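Local coordinates for protein leucine-rich Immune Molecule 1 (Anopheles gambiae, PDB 3OJA) that is probably an immune factor of the mosquito, pairing a leucine-rich repeat domain with a long helical coiled-coil region for dimerization, at residues L87-V92 against A106-I111; G395-Q400 against R413-R418. One frame throughout, in Å; residues are numbered along the deposited sequence.

Overall arrangement
From the N terminus the chain first winds through the leucine-rich repeats, where contact 1 joins 87-92 to 106-111 and closes a loop of one repeat turn. It then leaves the repeats for the helices of the dimerization region. Contact 2 lies there, folding the loop 395-400 that follows helix 354-393 back onto 413-418 of helix 408-486. The two loops follow one another in series, neither nested nor crossed, with centres about 53 Å apart and nearest atoms about 37 Å apart. Contact 1 ties neighbouring coils of the solenoid together, and contact 2 ties a helix-to-helix connection to the long C-terminal helix.

Contact 1: residues L87-V92 against A106-I111; sequences LNNNYV and AANNNI. With NAG (2-acetamido-2-deoxy-beta-D-glucopyranose), chain D.
N109 reaches across to 87-92 with both ends of its side-chain amide. Its ND2 gives a nearly straight bond to L87 O (2.9 Å, 172° at the hydrogen), while its OD1 takes V92 N on a lone pair in the carbonyl plane at 3.0 Å. The same ND2 also bonds A106 O in its own segment, so the amide is gripped at both ends and its rotation fixed. L87 O is shared: N90 ND2 and N109 ND2 come to it from opposite faces of its carbonyl plane, and each donor keeps the oxygen in its own amide plane. N89 and N108 lie side by side, pointing the same way, their amide planes 38° apart; N108 ND2 meets N89 OD1 at 3.0 Å, nearly along the C=O axis. The other end of N108, OD1, accepts from N129 ND2. Between the backbones, N89 N bonds A107 O at 3.1 Å, and weak bonds run from N90 N to N108 O and from N110 N to V92 O. N88 OD1 receives a weak, bent bond from A107 N.

Apolar contact is slight. L87 CD1 lies 3.9 Å from A106 CB and also meets I111 CD1, while V92 CB faces I111 CG1. N110 ND2 is covalently bonded to C1 of an NAG, the start of an N-linked glycan.

N90 and N109 occupy the consensus asparagine position of successive leucine-rich repeats, in the turns after strands 84-86 and 103-105, their amides bonding the backbone of adjoining turns. The stack extends on both sides, with N90 OD1 taking L70 N and I111 N bonding N130 OD1. L74 of strand 73-75 packs on L87 and V92, and L344 of helix 326-347 touches N108.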
ATOM      1  N   LEU A  87      34.841 -37.495  -6.708  1.00 27.05           N
ATOM      2  CA  LEU A  87      33.911 -37.259  -7.785  1.00 20.81           C
ATOM      3  C   LEU A  87      33.899 -35.791  -8.222  1.00 28.61           C
ATOM      4  O   LEU A  87      32.909 -35.304  -8.732  1.00 27.46           O
ATOM      5  CB  LEU A  87      32.547 -37.733  -7.386  1.00 17.03           C
ATOM      6  CG  LEU A  87      32.026 -37.018  -6.143  1.00 29.47           C
ATOM      7  CD1 LEU A  87      30.898 -36.147  -6.635  1.00 28.25           C
ATOM      8  CD2 LEU A  87      31.526 -37.923  -5.048  1.00 19.04           C
ATOM      9  N   ASN A  88      35.017 -35.095  -8.064  1.00 21.45           N
ATOM     10  CA  ASN A  88      35.154 -33.765  -8.591  1.00 20.07           C
ATOM     11  C   ASN A  88      34.688 -33.733 -10.042  1.00 29.64           C
ATOM     12  O   ASN A  88      34.883 -34.701 -10.760  1.00 29.92           O
ATOM     13  CB  ASN A  88      36.609 -33.320  -8.485  1.00 17.84           C
ATOM     14  CG  ASN A  88      37.048 -33.043  -7.034  1.00 34.47           C
ATOM     15  OD1 ASN A  88      36.226 -32.806  -6.139  1.00 29.64           O
ATOM     16  ND2 ASN A  88      38.347 -33.062  -6.802  1.00 30.25           N
ATOM     17  N   ASN A  89      34.076 -32.621 -10.464  1.00 28.20           N
ATOM     18  CA  ASN A  89      33.603 -32.411 -11.829  1.00 17.02           C
ATOM     19  C   ASN A  89      32.574 -33.412 -12.331  1.00 20.29           C
ATOM     20  O   ASN A  89      32.796 -34.128 -13.254  1.00 34.79           O
ATOM     21  CB  ASN A  89      34.759 -32.368 -12.771  1.00 16.91           C
ATOM     22  CG  ASN A  89      35.934 -31.580 -12.217  1.00 32.35           C
ATOM     23  OD1 ASN A  89      35.827 -30.406 -11.944  1.00 28.44           O
ATOM     24  ND2 ASN A  89      37.089 -32.227 -12.111  1.00 35.84           N
ATOM     25  N   ASN A  90      31.428 -33.459 -11.708  1.00 21.40           N
ATOM     26  CA  ASN A  90      30.290 -34.158 -12.238  1.00 21.34           C
ATOM     27  C   ASN A  90      29.032 -33.295 -12.031  1.00 28.94           C
ATOM     28  O   ASN A  90      29.069 -32.081 -11.982  1.00 26.55           O
ATOM     29  CB  ASN A  90      30.130 -35.506 -11.537  1.00 34.74           C
ATOM     30  CG  ASN A  90      31.196 -36.502 -11.944  1.00 33.15           C
ATOM     31  OD1 ASN A  90      31.076 -37.210 -12.964  1.00 36.90           O
ATOM     32  ND2 ASN A  90      32.250 -36.564 -11.155  1.00 32.77           N
ATOM     33  N   TYR A  91      27.896 -33.929 -11.903  1.00 33.53           N
ATOM     34  CA  TYR A  91      26.654 -33.181 -11.809  1.00 33.19           C
ATOM     35  C   TYR A  91      25.829 -33.940 -10.844  1.00 29.04           C
ATOM     36  O   TYR A  91      24.632 -34.031 -11.056  1.00 40.07           O
ATOM     37  CB  TYR A  91      25.884 -33.131 -13.154  1.00 22.79           C
ATOM     38  CG  TYR A  91      26.652 -32.541 -14.293  1.00 23.18           C
ATOM     39  CD1 TYR A  91      26.625 -31.205 -14.540  1.00 30.15           C
ATOM     40  CD2 TYR A  91      27.416 -33.306 -15.102  1.00 29.28           C
ATOM     41  CE1 TYR A  91      27.341 -30.647 -15.576  1.00 31.55           C
ATOM     42  CE2 TYR A  91      28.141 -32.757 -16.146  1.00 31.57           C
ATOM     43  CZ  TYR A  91      28.088 -31.430 -16.375  1.00 32.55           C
ATOM     44  OH  TYR A  91      28.771 -30.856 -17.391  1.00 23.66           O
ATOM     45  N   VAL A  92      26.453 -34.549  -9.844  1.00 22.96           N
ATOM     46  CA  VAL A  92      25.705 -35.333  -8.866  1.00 32.24           C
ATOM     47  C   VAL A  92      24.811 -34.385  -8.099  1.00 29.13           C
ATOM     48  O   VAL A  92      25.184 -33.238  -7.933  1.00 36.66           O
ATOM     49  CB  VAL A  92      26.639 -35.966  -7.860  1.00 22.88           C
ATOM     50  CG1 VAL A  92      25.858 -36.605  -6.790  1.00 26.49           C
ATOM     51  CG2 VAL A  92      27.453 -36.923  -8.514  1.00 24.23           C
ATOM     52  N   ALA A 106      34.463 -33.776  -3.585  1.00 20.73           N
ATOM     53  CA  ALA A 106      33.266 -33.594  -4.408  1.00 33.66           C
ATOM     54  C   ALA A 106      33.097 -32.165  -5.015  1.00 23.30           C
ATOM     55  O   ALA A 106      32.025 -31.766  -5.348  1.00 38.18           O
ATOM     56  CB  ALA A 106      32.029 -33.999  -3.587  1.00 20.38           C
ATOM     57  N   ALA A 107      34.148 -31.399  -5.184  1.00 24.59           N
ATOM     58  CA  ALA A 107      34.018 -30.116  -5.787  1.00 18.04           C
ATOM     59  C   ALA A 107      33.316 -30.144  -7.192  1.00 27.31           C
ATOM     60  O   ALA A 107      33.270 -31.156  -7.870  1.00 24.01           O
ATOM     61  CB  ALA A 107      35.391 -29.499  -5.860  1.00 17.76           C
ATOM     62  N   ASN A 108      32.789 -28.998  -7.622  1.00 25.33           N
ATOM     63  CA  ASN A 108      32.155 -28.844  -8.920  1.00 22.82           C
ATOM     64  C   ASN A 108      31.160 -29.900  -9.220  1.00 34.59           C
ATOM     65  O   ASN A 108      31.301 -30.628 -10.192  1.00 26.03           O
ATOM     66  CB  ASN A 108      33.166 -28.837 -10.017  1.00 24.62           C
ATOM     67  CG  ASN A 108      34.122 -27.732  -9.852  1.00 44.73           C
ATOM     68  OD1 ASN A 108      33.824 -26.755  -9.165  1.00 47.36           O
ATOM     69  ND2 ASN A 108      35.297 -27.860 -10.439  1.00 47.61           N
ATOM     70  N   ASN A 109      30.129 -29.961  -8.395  1.00 32.22           N
ATOM     71  CA  ASN A 109      28.977 -30.757  -8.710  1.00 28.51           C
ATOM     72  C   ASN A 109      27.691 -29.920  -8.656  1.00 34.73           C
ATOM     73  O   ASN A 109      27.756 -28.690  -8.793  1.00 35.95           O
ATOM     74  CB  ASN A 109      28.962 -31.983  -7.806  1.00 37.44           C
ATOM     75  CG  ASN A 109      29.805 -33.113  -8.378  1.00 28.73           C
ATOM     76  OD1 ASN A 109      29.345 -33.921  -9.193  1.00 25.64           O
ATOM     77  ND2 ASN A 109      31.039 -33.157  -7.965  1.00 27.22           N
ATOM     78  N   ASN A 110      26.547 -30.591  -8.545  1.00 28.57           N
ATOM     79  CA  ASN A 110      25.264 -29.949  -8.348  1.00 22.83           C
ATOM     80  C   ASN A 110      24.693 -30.452  -7.011  1.00 31.05           C
ATOM     81  O   ASN A 110      23.495 -30.660  -6.847  1.00 27.90           O
ATOM     82  CB  ASN A 110      24.359 -30.317  -9.515  1.00 24.82           C
ATOM     83  CG  ASN A 110      23.047 -29.511  -9.556  1.00 46.55           C
ATOM     84  OD1 ASN A 110      22.979 -28.320  -9.105  1.00 37.93           O
ATOM     85  ND2 ASN A 110      21.967 -30.188 -10.097  1.00 46.48           N
ATOM     86  N   ILE A 111      25.578 -30.674  -6.057  1.00 24.09           N
ATOM     87  CA  ILE A 111      25.210 -31.389  -4.863  1.00 22.49           C
ATOM     88  C   ILE A 111      24.372 -30.526  -3.941  1.00 37.91           C
ATOM     89  O   ILE A 111      24.724 -29.360  -3.646  1.00 36.66           O
ATOM     90  CB  ILE A 111      26.465 -31.872  -4.100  1.00 20.68           C
ATOM     91  CG1 ILE A 111      27.194 -32.950  -4.913  1.00 37.66           C
ATOM     92  CG2 ILE A 111      26.112 -32.465  -2.811  1.00 10.17           C
ATOM     93  CD1 ILE A 111      28.432 -33.615  -4.187  1.00 29.89           C
TER
HETATM   94  C1  NAG D   1      20.780 -29.492 -10.563  1.00 44.41           C
HETATM   95  C2  NAG D   1      20.394 -29.697 -12.040  1.00 44.62           C
HETATM   96  C3  NAG D   1      18.949 -29.262 -12.429  1.00 42.36           C
HETATM   97  C4  NAG D   1      17.954 -29.696 -11.333  1.00 47.13           C
HETATM   98  C5  NAG D   1      18.417 -29.115 -10.004  1.00 44.23           C
HETATM   99  C6  NAG D   1      17.407 -29.460  -8.918  1.00 49.71           C
HETATM  100  C7  NAG D   1      22.135 -29.871 -13.748  1.00 47.95           C
HETATM  101  C8  NAG D   1      22.809 -29.176 -14.915  1.00 29.47           C
HETATM  102  N2  NAG D   1      21.445 -29.099 -12.874  1.00 32.43           N
HETATM  103  O3  NAG D   1      18.508 -29.685 -13.737  1.00 49.08           O
HETATM  104  O4  NAG D   1      16.605 -29.375 -11.661  1.00 54.93           O
HETATM  105  O5  NAG D   1      19.700 -29.647  -9.645  1.00 44.29           O
HETATM  106  O6  NAG D   1      17.848 -30.584  -8.172  1.00 36.42           O
HETATM  107  O7  NAG D   1      22.246 -31.113 -13.637  1.00 28.38           O

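Contact 2: residues G395-Q400 against R413-R418; sequences GQIELQ and RAIVKR
R418 meets L399 and E398 along its length, starting with CB, which rests 3.9 Å from L399 CD2. CG is anti to the backbone N (chi1 179°), and a bend at chi2 (59°) carries the chain along the backbone carbonyl of E398. CG approaches E398 O, CD comes to 3.3 Å from it, and NE to 3.0 Å, but the N-H points too far aside for a hydrogen bond. NE instead donates a hydrogen bond to a water 2.8 Å away, and this water also accepts a weak bond from E398 N, bridging loop and helix. At the tip, NH1 salt-bridges E421 further along the helix. NH2 has E398 OE1 4.3 Å away and well out of the guanidinium plane, opposite charges that may attract, but no salt bridge.

Next to the arginine, I397 points at the helix; its CD1 sits 3.9 Å from both CG1 and CG2 of I415, the two side chains crossing at about a right angle. L399 meets the helix with the ends of its branches, CD1 on I415 CG1 and CD2 closest to A414 O at 3.7 Å, with A414 CB slightly further off.

I415 also packs on L390 and A393 of helix 354-393 and an aromatic side chain of the other protein chain. This is an irregular connection between two long helices, laid back on the second within the dimerization domain.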
ATOM      1  N   GLY A 395     -15.259 -11.195 -18.837  1.00 26.72           N
ATOM      2  CA  GLY A 395     -16.579 -11.786 -18.913  1.00 24.40           C
ATOM      3  C   GLY A 395     -17.364 -11.262 -17.755  1.00 33.96           C
ATOM      4  O   GLY A 395     -18.563 -11.499 -17.644  1.00 36.62           O
ATOM      5  N   GLN A 396     -16.683 -10.502 -16.905  1.00 29.74           N
ATOM      6  CA  GLN A 396     -17.307  -9.992 -15.689  1.00 30.18           C
ATOM      7  C   GLN A 396     -17.550  -8.463 -15.662  1.00 31.48           C
ATOM      8  O   GLN A 396     -17.982  -7.945 -14.660  1.00 27.57           O
ATOM      9  CB  GLN A 396     -16.470 -10.420 -14.502  1.00 19.70           C
ATOM     10  CG  GLN A 396     -16.628 -11.883 -14.126  1.00 19.39           C
ATOM     11  CD  GLN A 396     -15.614 -12.283 -13.046  1.00 29.71           C
ATOM     12  OE1 GLN A 396     -14.449 -11.905 -13.134  1.00 48.85           O
ATOM     13  NE2 GLN A 396     -16.045 -13.000 -12.018  1.00 33.88           N
ATOM     14  N   ILE A 397     -17.268  -7.762 -16.753  1.00 18.90           N
ATOM     15  CA  ILE A 397     -17.352  -6.307 -16.812  1.00 23.29           C
ATOM     16  C   ILE A 397     -17.730  -6.002 -18.249  1.00 37.72           C
ATOM     17  O   ILE A 397     -18.027  -6.920 -18.973  1.00 46.63           O
ATOM     18  CB  ILE A 397     -16.007  -5.606 -16.584  1.00 22.56           C
ATOM     19  CG1 ILE A 397     -14.941  -6.262 -17.438  1.00 29.77           C
ATOM     20  CG2 ILE A 397     -15.557  -5.684 -15.139  1.00 34.84           C
ATOM     21  CD1 ILE A 397     -13.605  -5.708 -17.188  1.00 30.48           C
ATOM     22  N   GLU A 398     -17.668  -4.741 -18.684  1.00 39.08           N
ATOM     23  CA  GLU A 398     -17.999  -4.395 -20.056  1.00 29.53           C
ATOM     24  C   GLU A 398     -16.937  -3.518 -20.612  1.00 29.94           C
ATOM     25  O   GLU A 398     -16.891  -2.350 -20.276  1.00 36.61           O
ATOM     26  CB  GLU A 398     -19.325  -3.619 -20.169  1.00 32.71           C
ATOM     27  CG  GLU A 398     -19.777  -3.457 -21.634  1.00 24.16           C
ATOM     28  CD  GLU A 398     -20.749  -2.300 -21.877  1.00 50.92           C
ATOM     29  OE1 GLU A 398     -21.249  -1.642 -20.934  1.00 46.51           O
ATOM     30  OE2 GLU A 398     -21.025  -2.033 -23.057  1.00 47.83           O
ATOM     31  N   LEU A 399     -16.136  -4.034 -21.522  1.00 28.75           N
ATOM     32  CA  LEU A 399     -15.066  -3.245 -22.102  1.00 26.58           C
ATOM     33  C   LEU A 399     -15.543  -2.485 -23.323  1.00 29.22           C
ATOM     34  O   LEU A 399     -16.394  -2.965 -24.034  1.00 33.67           O
ATOM     35  CB  LEU A 399     -13.885  -4.161 -22.455  1.00 30.99           C
ATOM     36  CG  LEU A 399     -13.237  -4.904 -21.249  1.00 36.13           C
ATOM     37  CD1 LEU A 399     -12.144  -5.817 -21.661  1.00 30.56           C
ATOM     38  CD2 LEU A 399     -12.695  -3.951 -20.246  1.00 22.81           C
ATOM     39  N   GLN A 400     -15.002  -1.305 -23.579  1.00 29.65           N
ATOM     40  CA  GLN A 400     -15.105  -0.703 -24.919  1.00 43.27           C
ATOM     41  C   GLN A 400     -14.782  -1.645 -26.092  1.00 48.51           C
ATOM     42  O   GLN A 400     -14.074  -2.632 -25.927  1.00 39.06           O
ATOM     43  CB  GLN A 400     -14.104   0.413 -25.038  1.00 41.75           C
ATOM     44  CG  GLN A 400     -14.558   1.728 -24.484  1.00 68.50           C
ATOM     45  CD  GLN A 400     -13.647   2.868 -24.951  1.00 84.17           C
ATOM     46  OE1 GLN A 400     -12.448   2.649 -25.275  1.00 56.57           O
ATOM     47  NE2 GLN A 400     -14.211   4.087 -25.013  1.00 75.24           N
ATOM     48  N   ARG A 413      -4.661  -3.575 -19.062  1.00 21.35           N
ATOM     49  CA  ARG A 413      -4.919  -2.144 -18.970  1.00 28.41           C
ATOM     50  C   ARG A 413      -6.406  -1.791 -19.214  1.00 29.69           C
ATOM     51  O   ARG A 413      -6.965  -0.977 -18.495  1.00 33.09           O
ATOM     52  CB  ARG A 413      -4.005  -1.363 -19.880  1.00 22.33           C
ATOM     53  CG  ARG A 413      -2.571  -1.499 -19.481  1.00 32.63           C
ATOM     54  CD  ARG A 413      -1.745  -0.755 -20.436  1.00 33.92           C
ATOM     55  NE  ARG A 413      -0.386  -0.599 -19.961  1.00 47.37           N
ATOM     56  CZ  ARG A 413       0.659  -0.350 -20.764  1.00 59.36           C
ATOM     57  NH1 ARG A 413       0.484  -0.247 -22.098  1.00 31.36           N
ATOM     58  NH2 ARG A 413       1.885  -0.217 -20.227  1.00 43.08           N
ATOM     59  N   ALA A 414      -7.076  -2.411 -20.173  1.00 25.90           N
ATOM     60  CA  ALA A 414      -8.463  -2.046 -20.397  1.00 26.42           C
ATOM     61  C   ALA A 414      -9.313  -2.436 -19.187  1.00 27.94           C
ATOM     62  O   ALA A 414     -10.153  -1.654 -18.758  1.00 26.20           O
ATOM     63  CB  ALA A 414      -9.017  -2.714 -21.692  1.00 32.13           C
ATOM     64  N   ILE A 415      -9.074  -3.635 -18.635  1.00 25.99           N
ATOM     65  CA  ILE A 415      -9.822  -4.124 -17.489  1.00 18.39           C
ATOM     66  C   ILE A 415      -9.674  -3.217 -16.255  1.00 27.65           C
ATOM     67  O   ILE A 415     -10.654  -2.928 -15.615  1.00 26.00           O
ATOM     68  CB  ILE A 415      -9.450  -5.577 -17.133  1.00 22.36           C
ATOM     69  CG1 ILE A 415      -9.976  -6.533 -18.209  1.00 22.85           C
ATOM     70  CG2 ILE A 415     -10.011  -5.995 -15.750  1.00 12.76           C
ATOM     71  CD1 ILE A 415      -9.285  -7.867 -18.176  1.00 22.84           C
ATOM     72  N   VAL A 416      -8.472  -2.757 -15.922  1.00 26.23           N
ATOM     73  CA  VAL A 416      -8.324  -1.957 -14.733  1.00 18.06           C
ATOM     74  C   VAL A 416      -9.002  -0.633 -15.033  1.00 24.52           C
ATOM     75  O   VAL A 416      -9.858  -0.167 -14.245  1.00 16.82           O
ATOM     76  CB  VAL A 416      -6.853  -1.795 -14.330  1.00 25.32           C
ATOM     77  CG1 VAL A 416      -6.588  -0.423 -13.719  1.00 23.85           C
ATOM     78  CG2 VAL A 416      -6.426  -2.947 -13.431  1.00 17.99           C
ATOM     79  N   LYS A 417      -8.686  -0.066 -16.191  1.00 12.38           N
ATOM     80  CA  LYS A 417      -9.327   1.170 -16.595  1.00 20.70           C
ATOM     81  C   LYS A 417     -10.867   1.119 -16.384  1.00 25.86           C
ATOM     82  O   LYS A 417     -11.465   2.067 -15.840  1.00 26.20           O
ATOM     83  CB  LYS A 417      -9.006   1.505 -18.037  1.00 19.67           C
ATOM     84  CG  LYS A 417      -9.142   2.938 -18.355  1.00 12.35           C
ATOM     85  CD  LYS A 417      -9.400   3.131 -19.804  1.00 34.98           C
ATOM     86  CE  LYS A 417      -9.088   4.572 -20.323  1.00 41.42           C
ATOM     87  NZ  LYS A 417      -7.574   4.886 -20.388  1.00 54.30           N
ATOM     88  N   ARG A 418     -11.511   0.015 -16.773  1.00 19.39           N
ATOM     89  CA  ARG A 418     -12.962  -0.076 -16.684  1.00 19.04           C
ATOM     90  C   ARG A 418     -13.432  -0.135 -15.227  1.00 29.00           C
ATOM     91  O   ARG A 418     -14.369   0.540 -14.849  1.00 29.22           O
ATOM     92  CB  ARG A 418     -13.449  -1.278 -17.468  1.00 22.20           C
ATOM     93  CG  ARG A 418     -14.920  -1.523 -17.446  1.00 26.01           C
ATOM     94  CD  ARG A 418     -15.683  -0.364 -17.992  1.00 29.74           C
ATOM     95  NE  ARG A 418     -17.121  -0.595 -17.823  1.00 29.48           N
ATOM     96  CZ  ARG A 418     -18.015   0.379 -17.697  1.00 33.49           C
ATOM     97  NH1 ARG A 418     -17.632   1.643 -17.715  1.00 45.85           N
ATOM     98  NH2 ARG A 418     -19.290   0.105 -17.511  1.00 45.60           N
TER
HETATM   99  O   HOH W   1     -18.631  -2.725 -16.941  1.00 32.46           O